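Long-range contacts in folylpolyglutamate synthase protein FOLC (Mycobacterium tuberculosis, PDB 2VOS), which probably catalyses ATP-dependent addition of L-glutamate to dihydropteroate and, in successive steps, to tetrahydrofolate and its gamma-linked polyglutamates: residues 67-72 against 170-175; 73-78 against 193-198; 374-379 against 398-403. One frame throughout, in Å; residues are numbered along the deposited sequence.

Contact 1: 67-72 against 170-175; sequences IHIAGT and VAVVEV. With CO (cobalt (II) ion), chain E; ADP (adenosine-5'-diphosphate), chain B.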
# COMPACT_ATOMS: atom_id res chain seq x y z
N ILE A 67 -15.15 2.47 2.86
CA ILE A 67 -14.64 1.13 3.04
C ILE A 67 -13.20 1.34 3.53
O ILE A 67 -12.41 2.07 2.90
CB ILE A 67 -14.61 0.40 1.65
CG1 ILE A 67 -16.04 0.28 1.09
CG2 ILE A 67 -13.90 -0.97 1.73
CD1 ILE A 67 -16.04 -0.02 -0.44
N HIS A 68 -12.89 0.72 4.66
CA HIS A 68 -11.79 1.09 5.52
C HIS A 68 -10.84 -0.09 5.56
O HIS A 68 -11.23 -1.22 5.85
CB HIS A 68 -12.32 1.46 6.91
CG HIS A 68 -11.36 2.26 7.75
ND1 HIS A 68 -11.61 2.59 9.06
CD2 HIS A 68 -10.16 2.82 7.44
CE1 HIS A 68 -10.60 3.32 9.53
NE2 HIS A 68 -9.71 3.47 8.56
N ILE A 69 -9.56 0.14 5.25
CA ILE A 69 -8.67 -0.98 5.01
C ILE A 69 -7.43 -0.95 5.91
O ILE A 69 -6.68 0.05 5.93
CB ILE A 69 -8.22 -0.99 3.49
CG1 ILE A 69 -9.46 -1.13 2.56
CG2 ILE A 69 -7.19 -2.05 3.23
CD1 ILE A 69 -9.21 -0.52 1.13
N ALA A 70 -7.20 -2.06 6.64
CA ALA A 70 -6.00 -2.20 7.52
C ALA A 70 -5.34 -3.50 7.19
O ALA A 70 -5.88 -4.32 6.40
CB ALA A 70 -6.42 -2.13 8.99
N GLY A 71 -4.12 -3.70 7.69
CA GLY A 71 -3.43 -4.97 7.49
C GLY A 71 -1.97 -4.67 7.31
O GLY A 71 -1.57 -3.51 7.41
N THR A 72 -1.16 -5.68 7.01
CA THR A 72 0.26 -5.46 6.86
C THR A 72 0.69 -5.37 5.43
O THR A 72 1.52 -4.53 5.10
CB THR A 72 1.10 -6.57 7.54
OG1 THR A 72 0.71 -6.60 8.92
CG2 THR A 72 2.57 -6.17 7.47
N VAL A 170 -18.67 7.26 -2.44
CA VAL A 170 -18.02 6.26 -1.56
C VAL A 170 -16.57 6.62 -1.38
O VAL A 170 -15.84 6.97 -2.35
CB VAL A 170 -18.01 4.81 -2.19
CG1 VAL A 170 -17.53 3.80 -1.12
CG2 VAL A 170 -19.43 4.41 -2.76
N ALA A 171 -16.09 6.53 -0.14
CA ALA A 171 -14.65 6.76 0.07
C ALA A 171 -13.95 5.43 0.37
O ALA A 171 -14.52 4.55 1.08
CB ALA A 171 -14.40 7.73 1.21
N VAL A 172 -12.72 5.29 -0.11
CA VAL A 172 -11.96 4.10 0.15
C VAL A 172 -10.75 4.56 0.97
O VAL A 172 -9.95 5.41 0.50
CB VAL A 172 -11.41 3.47 -1.18
CG1 VAL A 172 -10.66 2.18 -0.82
CG2 VAL A 172 -12.58 3.18 -2.13
N VAL A 173 -10.62 4.05 2.18
CA VAL A 173 -9.74 4.73 3.13
C VAL A 173 -8.72 3.75 3.67
O VAL A 173 -9.08 2.78 4.37
CB VAL A 173 -10.56 5.27 4.31
CG1 VAL A 173 -9.56 5.94 5.38
CG2 VAL A 173 -11.63 6.29 3.78
N GLU A 174 -7.45 3.98 3.39
CA GLU A 174 -6.42 3.10 3.89
C GLU A 174 -5.88 3.64 5.23
O GLU A 174 -5.59 4.82 5.35
CB GLU A 174 -5.26 3.02 2.90
CG GLU A 174 -4.05 2.31 3.39
CD GLU A 174 -2.92 2.22 2.35
OE1 GLU A 174 -3.01 2.78 1.24
OE2 GLU A 174 -1.93 1.55 2.66
N VAL A 175 -5.73 2.77 6.22
CA VAL A 175 -5.05 3.11 7.48
C VAL A 175 -3.61 3.59 7.23
O VAL A 175 -2.90 3.04 6.37
CB VAL A 175 -5.12 1.84 8.44
CG1 VAL A 175 -4.23 1.96 9.62
CG2 VAL A 175 -6.56 1.71 8.95
CO CO E . -0.04 1.29 1.64
PB ADP B . 0.53 -1.87 1.96
O1B ADP B . -0.31 -0.70 1.50
O2B ADP B . 1.92 -1.46 2.38
O3B ADP B . -0.13 -2.83 2.90
PA ADP B . 0.90 -2.55 -0.91
O1A ADP B . 1.49 -1.16 -1.09
O2A ADP B . -0.17 -3.16 -1.80
O3A ADP B . 0.69 -2.87 0.68
O5' ADP B . 2.19 -3.50 -1.18
C5' ADP B . 3.51 -3.27 -0.66
C4' ADP B . 4.35 -4.48 -1.13
O4' ADP B . 3.85 -5.68 -0.48
C3' ADP B . 4.18 -4.83 -2.61
O3' ADP B . 5.25 -4.31 -3.38
C2' ADP B . 4.29 -6.32 -2.76
O2' ADP B . 5.71 -6.66 -2.67
C1' ADP B . 3.79 -6.79 -1.41
N9 ADP B . 2.36 -7.22 -1.34
C8 ADP B . 1.20 -6.58 -1.70
N7 ADP B . 0.12 -7.37 -1.38
C5 ADP B . 0.61 -8.45 -0.71
C6 ADP B . 0.05 -9.64 -0.07
N6 ADP B . -1.28 -9.86 -0.05
N1 ADP B . 0.93 -10.52 0.44
C2 ADP B . 2.28 -10.41 0.41
N3 ADP B . 2.88 -9.32 -0.14
C4 ADP B . 2.08 -8.37 -0.71
O HOH W 1 1.02 1.20 3.52
O HOH W 2 1.75 1.11 0.55

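Contact 2: 73-78 against 193-198; sequences NGKTSV and VITPIS. With CO (cobalt (II) ion), chain E; ADP (adenosine-5'-diphosphate), chain B.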
# COMPACT_ATOMS: atom_id res chain seq x y z
N ASN A 73 0.23 -6.28 4.58
CA ASN A 73 0.60 -6.21 3.18
C ASN A 73 -0.68 -6.18 2.30
O ASN A 73 -1.66 -6.81 2.63
CB ASN A 73 1.41 -7.44 2.78
CG ASN A 73 2.86 -7.40 3.27
OD1 ASN A 73 3.15 -7.97 4.29
ND2 ASN A 73 3.78 -6.75 2.49
N GLY A 74 -0.60 -5.46 1.18
CA GLY A 74 -1.69 -5.38 0.21
C GLY A 74 -2.70 -4.27 0.52
O GLY A 74 -3.71 -4.16 -0.20
N LYS A 75 -2.50 -3.45 1.55
CA LYS A 75 -3.53 -2.42 1.82
C LYS A 75 -3.74 -1.52 0.61
O LYS A 75 -4.88 -1.26 0.19
CB LYS A 75 -3.28 -1.50 3.03
CG LYS A 75 -3.20 -2.20 4.46
CD LYS A 75 -2.97 -1.17 5.55
CE LYS A 75 -1.54 -0.55 5.46
NZ LYS A 75 -0.45 -1.60 5.38
N THR A 76 -2.65 -0.92 0.15
CA THR A 76 -2.74 0.04 -0.98
C THR A 76 -3.28 -0.66 -2.23
O THR A 76 -4.15 -0.11 -2.93
CB THR A 76 -1.37 0.73 -1.27
OG1 THR A 76 -1.17 1.65 -0.21
CG2 THR A 76 -1.50 1.58 -2.58
N SER A 77 -2.75 -1.83 -2.53
CA SER A 77 -3.23 -2.53 -3.73
C SER A 77 -4.75 -2.85 -3.62
O SER A 77 -5.52 -2.70 -4.58
CB SER A 77 -2.47 -3.84 -3.90
OG SER A 77 -1.15 -3.63 -4.36
N VAL A 78 -5.18 -3.32 -2.43
CA VAL A 78 -6.61 -3.61 -2.22
C VAL A 78 -7.42 -2.32 -2.33
O VAL A 78 -8.53 -2.32 -2.91
CB VAL A 78 -6.89 -4.30 -0.82
CG1 VAL A 78 -8.46 -4.34 -0.53
CG2 VAL A 78 -6.33 -5.75 -0.86
N VAL A 193 -11.87 -3.83 6.17
CA VAL A 193 -11.20 -4.86 5.46
C VAL A 193 -9.89 -5.08 6.16
O VAL A 193 -9.17 -4.08 6.46
CB VAL A 193 -10.92 -4.36 4.04
CG1 VAL A 193 -10.18 -5.41 3.20
CG2 VAL A 193 -12.25 -3.93 3.35
N ILE A 194 -9.55 -6.35 6.39
CA ILE A 194 -8.25 -6.66 7.05
C ILE A 194 -7.43 -7.56 6.12
O ILE A 194 -7.71 -8.73 5.98
CB ILE A 194 -8.41 -7.39 8.42
CG1 ILE A 194 -9.49 -6.72 9.28
CG2 ILE A 194 -6.99 -7.45 9.18
CD1 ILE A 194 -9.17 -5.29 9.78
N THR A 195 -6.41 -7.00 5.50
CA THR A 195 -5.52 -7.74 4.68
C THR A 195 -4.51 -8.55 5.52
O THR A 195 -4.44 -8.39 6.76
CB THR A 195 -4.78 -6.78 3.70
OG1 THR A 195 -3.71 -6.11 4.39
CG2 THR A 195 -5.70 -5.71 3.10
N PRO A 196 -3.71 -9.39 4.87
CA PRO A 196 -2.82 -10.26 5.66
C PRO A 196 -1.94 -9.51 6.61
O PRO A 196 -1.31 -8.53 6.23
CB PRO A 196 -1.98 -10.98 4.60
CG PRO A 196 -3.05 -11.09 3.38
CD PRO A 196 -3.58 -9.64 3.42
N ILE A 197 -1.83 -10.03 7.82
CA ILE A 197 -1.01 -9.42 8.87
C ILE A 197 0.30 -10.21 9.11
O ILE A 197 0.28 -11.45 9.17
CB ILE A 197 -1.86 -9.30 10.15
CG1 ILE A 197 -3.00 -8.30 9.91
CG2 ILE A 197 -0.99 -8.92 11.34
CD1 ILE A 197 -4.12 -8.40 10.97
N SER A 198 1.43 -9.52 9.26
CA SER A 198 2.72 -10.15 9.58
C SER A 198 3.58 -9.05 10.16
O SER A 198 3.05 -8.05 10.58
CB SER A 198 3.37 -10.79 8.36
OG SER A 198 3.59 -9.79 7.39
CO CO E . -0.04 1.29 1.64
PB ADP B . 0.53 -1.87 1.96
O1B ADP B . -0.31 -0.70 1.50
O2B ADP B . 1.92 -1.46 2.38
O3B ADP B . -0.13 -2.83 2.90
PA ADP B . 0.90 -2.55 -0.91
O1A ADP B . 1.49 -1.16 -1.09
O2A ADP B . -0.17 -3.16 -1.80
O3A ADP B . 0.69 -2.87 0.68
O5' ADP B . 2.19 -3.50 -1.18
C5' ADP B . 3.51 -3.27 -0.66
C4' ADP B . 4.35 -4.48 -1.13
O4' ADP B . 3.85 -5.68 -0.48
C3' ADP B . 4.18 -4.83 -2.61
O3' ADP B . 5.25 -4.31 -3.38
C2' ADP B . 4.29 -6.32 -2.76
O2' ADP B . 5.71 -6.66 -2.67
C1' ADP B . 3.79 -6.79 -1.41
N9 ADP B . 2.36 -7.22 -1.34
C8 ADP B . 1.20 -6.58 -1.70
N7 ADP B . 0.12 -7.37 -1.38
C5 ADP B . 0.61 -8.45 -0.71
C6 ADP B . 0.05 -9.64 -0.07
N6 ADP B . -1.28 -9.86 -0.05
N1 ADP B . 0.93 -10.52 0.44
C2 ADP B . 2.28 -10.41 0.41
N3 ADP B . 2.88 -9.32 -0.14
C4 ADP B . 2.08 -8.37 -0.71
O HOH W 3 1.61 -9.77 5.55
O HOH W 1 1.02 1.20 3.52
O HOH W 2 1.75 1.11 0.55

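Contact 3: 374-379 against 398-403; sequences FLVGVL and FDSVVV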
# COMPACT_ATOMS: atom_id res chain seq x y z
N PHE A 374 19.21 -14.13 -15.18
CA PHE A 374 20.11 -13.35 -14.34
C PHE A 374 19.32 -12.16 -13.83
O PHE A 374 18.71 -11.45 -14.62
CB PHE A 374 21.31 -12.86 -15.16
CG PHE A 374 22.36 -12.15 -14.34
CD1 PHE A 374 23.31 -12.87 -13.64
CD2 PHE A 374 22.39 -10.78 -14.31
CE1 PHE A 374 24.28 -12.21 -12.89
CE2 PHE A 374 23.34 -10.11 -13.54
CZ PHE A 374 24.30 -10.83 -12.84
N LEU A 375 19.30 -11.97 -12.52
CA LEU A 375 18.61 -10.83 -11.90
C LEU A 375 19.56 -10.11 -10.91
O LEU A 375 20.22 -10.77 -10.08
CB LEU A 375 17.40 -11.32 -11.12
CG LEU A 375 16.15 -11.69 -11.88
CD1 LEU A 375 15.06 -12.05 -10.88
CD2 LEU A 375 15.69 -10.50 -12.73
N VAL A 376 19.62 -8.78 -10.98
CA VAL A 376 20.39 -8.00 -10.01
C VAL A 376 19.44 -7.15 -9.17
O VAL A 376 18.54 -6.51 -9.73
CB VAL A 376 21.35 -7.03 -10.73
CG1 VAL A 376 22.17 -6.20 -9.69
CG2 VAL A 376 22.27 -7.82 -11.65
N GLY A 377 19.56 -7.16 -7.84
CA GLY A 377 18.64 -6.36 -7.05
C GLY A 377 19.31 -5.01 -6.84
O GLY A 377 20.55 -4.93 -6.82
N VAL A 378 18.52 -3.93 -6.67
CA VAL A 378 19.07 -2.63 -6.31
C VAL A 378 18.24 -2.37 -5.11
O VAL A 378 16.98 -2.36 -5.19
CB VAL A 378 18.86 -1.52 -7.40
CG1 VAL A 378 19.10 -0.05 -6.87
CG2 VAL A 378 19.77 -1.77 -8.60
N LEU A 379 18.92 -2.16 -3.98
CA LEU A 379 18.24 -2.19 -2.71
C LEU A 379 18.56 -1.00 -1.80
O LEU A 379 19.73 -0.65 -1.61
CB LEU A 379 18.65 -3.51 -2.01
CG LEU A 379 17.93 -3.92 -0.74
CD1 LEU A 379 16.59 -4.55 -1.04
CD2 LEU A 379 18.84 -4.92 0.04
N PHE A 398 18.03 -13.16 -6.52
CA PHE A 398 18.95 -12.12 -7.00
C PHE A 398 20.35 -12.75 -7.09
O PHE A 398 20.99 -13.11 -6.05
CB PHE A 398 19.02 -10.88 -6.06
CG PHE A 398 17.73 -10.03 -6.01
CD1 PHE A 398 16.74 -10.20 -6.94
CD2 PHE A 398 17.60 -8.99 -5.06
CE1 PHE A 398 15.60 -9.42 -6.92
CE2 PHE A 398 16.46 -8.18 -5.01
CZ PHE A 398 15.45 -8.38 -5.95
N ASP A 399 20.87 -12.84 -8.31
CA ASP A 399 22.24 -13.32 -8.50
C ASP A 399 23.22 -12.42 -7.75
O ASP A 399 24.23 -12.89 -7.16
CB ASP A 399 22.56 -13.33 -9.99
CG ASP A 399 21.76 -14.37 -10.69
OD1 ASP A 399 22.22 -15.54 -10.62
OD2 ASP A 399 20.63 -14.04 -11.19
N SER A 400 22.96 -11.11 -7.81
CA SER A 400 23.68 -10.21 -6.93
C SER A 400 22.84 -9.03 -6.56
O SER A 400 21.75 -8.83 -7.11
CB SER A 400 25.06 -9.78 -7.50
OG SER A 400 24.89 -8.93 -8.61
N VAL A 401 23.35 -8.21 -5.65
CA VAL A 401 22.61 -7.06 -5.21
C VAL A 401 23.53 -5.84 -5.17
O VAL A 401 24.73 -5.96 -4.85
CB VAL A 401 21.92 -7.40 -3.88
CG1 VAL A 401 22.99 -7.74 -2.76
CG2 VAL A 401 20.95 -6.32 -3.47
N VAL A 402 22.99 -4.67 -5.54
CA VAL A 402 23.69 -3.39 -5.36
C VAL A 402 22.93 -2.67 -4.26
O VAL A 402 21.74 -2.38 -4.43
CB VAL A 402 23.58 -2.52 -6.65
CG1 VAL A 402 24.45 -1.24 -6.51
CG2 VAL A 402 24.01 -3.36 -7.88
N VAL A 403 23.58 -2.40 -3.14
CA VAL A 403 22.94 -1.71 -2.02
C VAL A 403 23.28 -0.24 -2.07
O VAL A 403 24.37 0.15 -2.47
CB VAL A 403 23.37 -2.31 -0.66
CG1 VAL A 403 22.95 -3.77 -0.55
CG2 VAL A 403 24.84 -2.23 -0.49

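Contact 1: 67-72 against 170-175
Ile-67, His-68 and Ile-69 pair in parallel with Val-172, Val-173 and Glu-174 in the central sheet of the P-loop ATPase domain, just before the strand 66-70 gives way to the nucleotide-binding loop. The short strand axes differ by only 16° in direction. Backbone bonds alternate across them: Ile-67 is gripped at both ends, its N giving to Ala-171 O and its O receiving Val-173 N, each at 2.8 Å. The pattern repeats two residues on: Ile-69 N gives to Val-173 O and Ile-69 O takes Val-175 N at 2.9 Å in an almost straight bond.

On the face that carries Ile-67, Ile-69 and Val-172, Ile-69 CD1 meets Val-172 CG1 at 3.6 Å, and helix 75-88 covers these side chains. On the other face His-68 turns the CD2 edge of its ring to Val-173 O, which lies in the ring plane 3.3 Å from CD2, while its NE2 is bonded to Thr-184.

Glu-174 departs from this apolar pattern. With CG anti to the backbone N (chi1 171°) and the chain extended beyond, OE2 reaches the cobalt ion at 2.2 Å. ADP O1B, two waters, Thr-76 and Ser-98 complete the six ligands. An acidic residue ending a strand beside the P-loop strand, with its carboxylate on the nucleotide's metal, is the arrangement of a P-loop NTPase active site.

Contact 2: 73-78 against 193-198
Asn-73 and Thr-195 join the P-loop to the end of strand 191-194. Thr-195 OG1 donates to Asn-73 O at 2.8 Å, coming in 50° above the carbonyl plane. From the other side of the residue, Asn-73 N gives a fairly straight bond (161°) to Pro-196 O, so both polar groups of the Asn-73 backbone are held by consecutive residues of 193-198.

The side chain of Asn-73 then leads from this backbone to the nucleotide. Its CB packs on the adenine of ADP, 3.7 Å from C4 and about as near C5. CG, placed beside the backbone N by chi1 of -77°, lies next to adenine N3. There the amide divides: ND2 bonds to the ribose O4' at 3.2 Å, whereas OD1 turns back to 193-198 and accepts from a water at 2.7 Å. That water also bonds to Ser-198 OG and weakly to Pro-196 O, and OD1 takes a second bond from Asn-355 ND2. Partners at both ends should fix the rotation of the amide.

Deeper in, Val-78 CG2 touches Thr-195 CG2 at 4.0 Å, so the first turn of helix 75-88 rests against the same threonine. The backbone N atoms of Gly-74, Lys-75, Thr-76 and Ser-77 all bond to phosphate oxygens. Lys-75 bends at its last two torsions to bring NZ to ADP O3B at 2.8 Å, and NZ is also bonded to Gly-71 O. Thr-76 OG1 binds the cobalt ion at 2.2 Å. Backbone N-H groups at a helix start, a lysine on the beta-phosphate and a threonine on the metal are the hallmarks of a P-loop (Walker A-type motif), here in the GTNGKT form of the Mur ligase family.

Contact 3: 374-379 against 398-403
Asp-399 has CG beside its own backbone N (chi1 -69°), and Phe-374 has CG anti to the backbone N (chi1 -175°); together these torsions bring carboxylate and ring together, the side chains crossing at a slant but the two planes only 12° apart. The nearest atoms are Asp-399 CB and Phe-374 CE1, at 3.6 Å. The same rotation brings OD2 to Leu-375 N at 2.8 Å, where a nearly straight bond arrives on the anti side of the carboxylate. Asp-399 N returns a weak bond to Leu-375 O. The carboxylate thus takes the N-H of Leu-375 at the start of the pairing, where 398-399 is not yet strand.

Regular parallel pairing follows. Gly-377 N gives to Ser-400 O and Gly-377 O receives Val-402 N, both at 2.8 Å, and Leu-379 N meets Val-402 O at 2.9 Å. Phe-398 spreads its ring beneath Gly-377, whose CA stands over one face, 3.6 Å from the centroid: a CH-pi contact made directly to the main chain. On the face with Val-376 and Val-402, CG1 of the former meets CG2 of the latter at 3.8 Å; on the other, Leu-379 CB packs on Val-401 CG2.

Strands 374-379 and 400-403, linked through helix 387-394, form a beta-alpha-beta crossover in the glutamate ligase domain. Helix 436-451 lies on the side of Val-378 and Ser-400, helix 414-425 on that of Phe-398 and Val-403. The chemistry implies two regimes: a mostly apolar interior zipped by backbone bonds, and a partly exposed start where one carboxylate, probably ionised, takes the place of a strand carbonyl.

Overall arrangement
Contacts 1 and 2 are neighbouring parts of one nucleotide site, with centres 9 Å apart. Strand 66-70 runs into helix 75-88 and pairs on its other side with strand 191-194, and the segments alternate along the chain; Glu-174 OE1 and Thr-76 OG1, 2.6 Å apart and probably hydrogen-bonded, join them directly. Both contacts reach ADP and the same cobalt ion, yet contact 1 is regular strand pairing from which Glu-174 reaches the metal, whereas contact 2 is irregular loop, helix start and water. Contact 3 is also largely buried, but belongs to a different sheet, about 33 and 27 Å from contacts 1 and 2 between centres, and binds neither metal nor nucleotide.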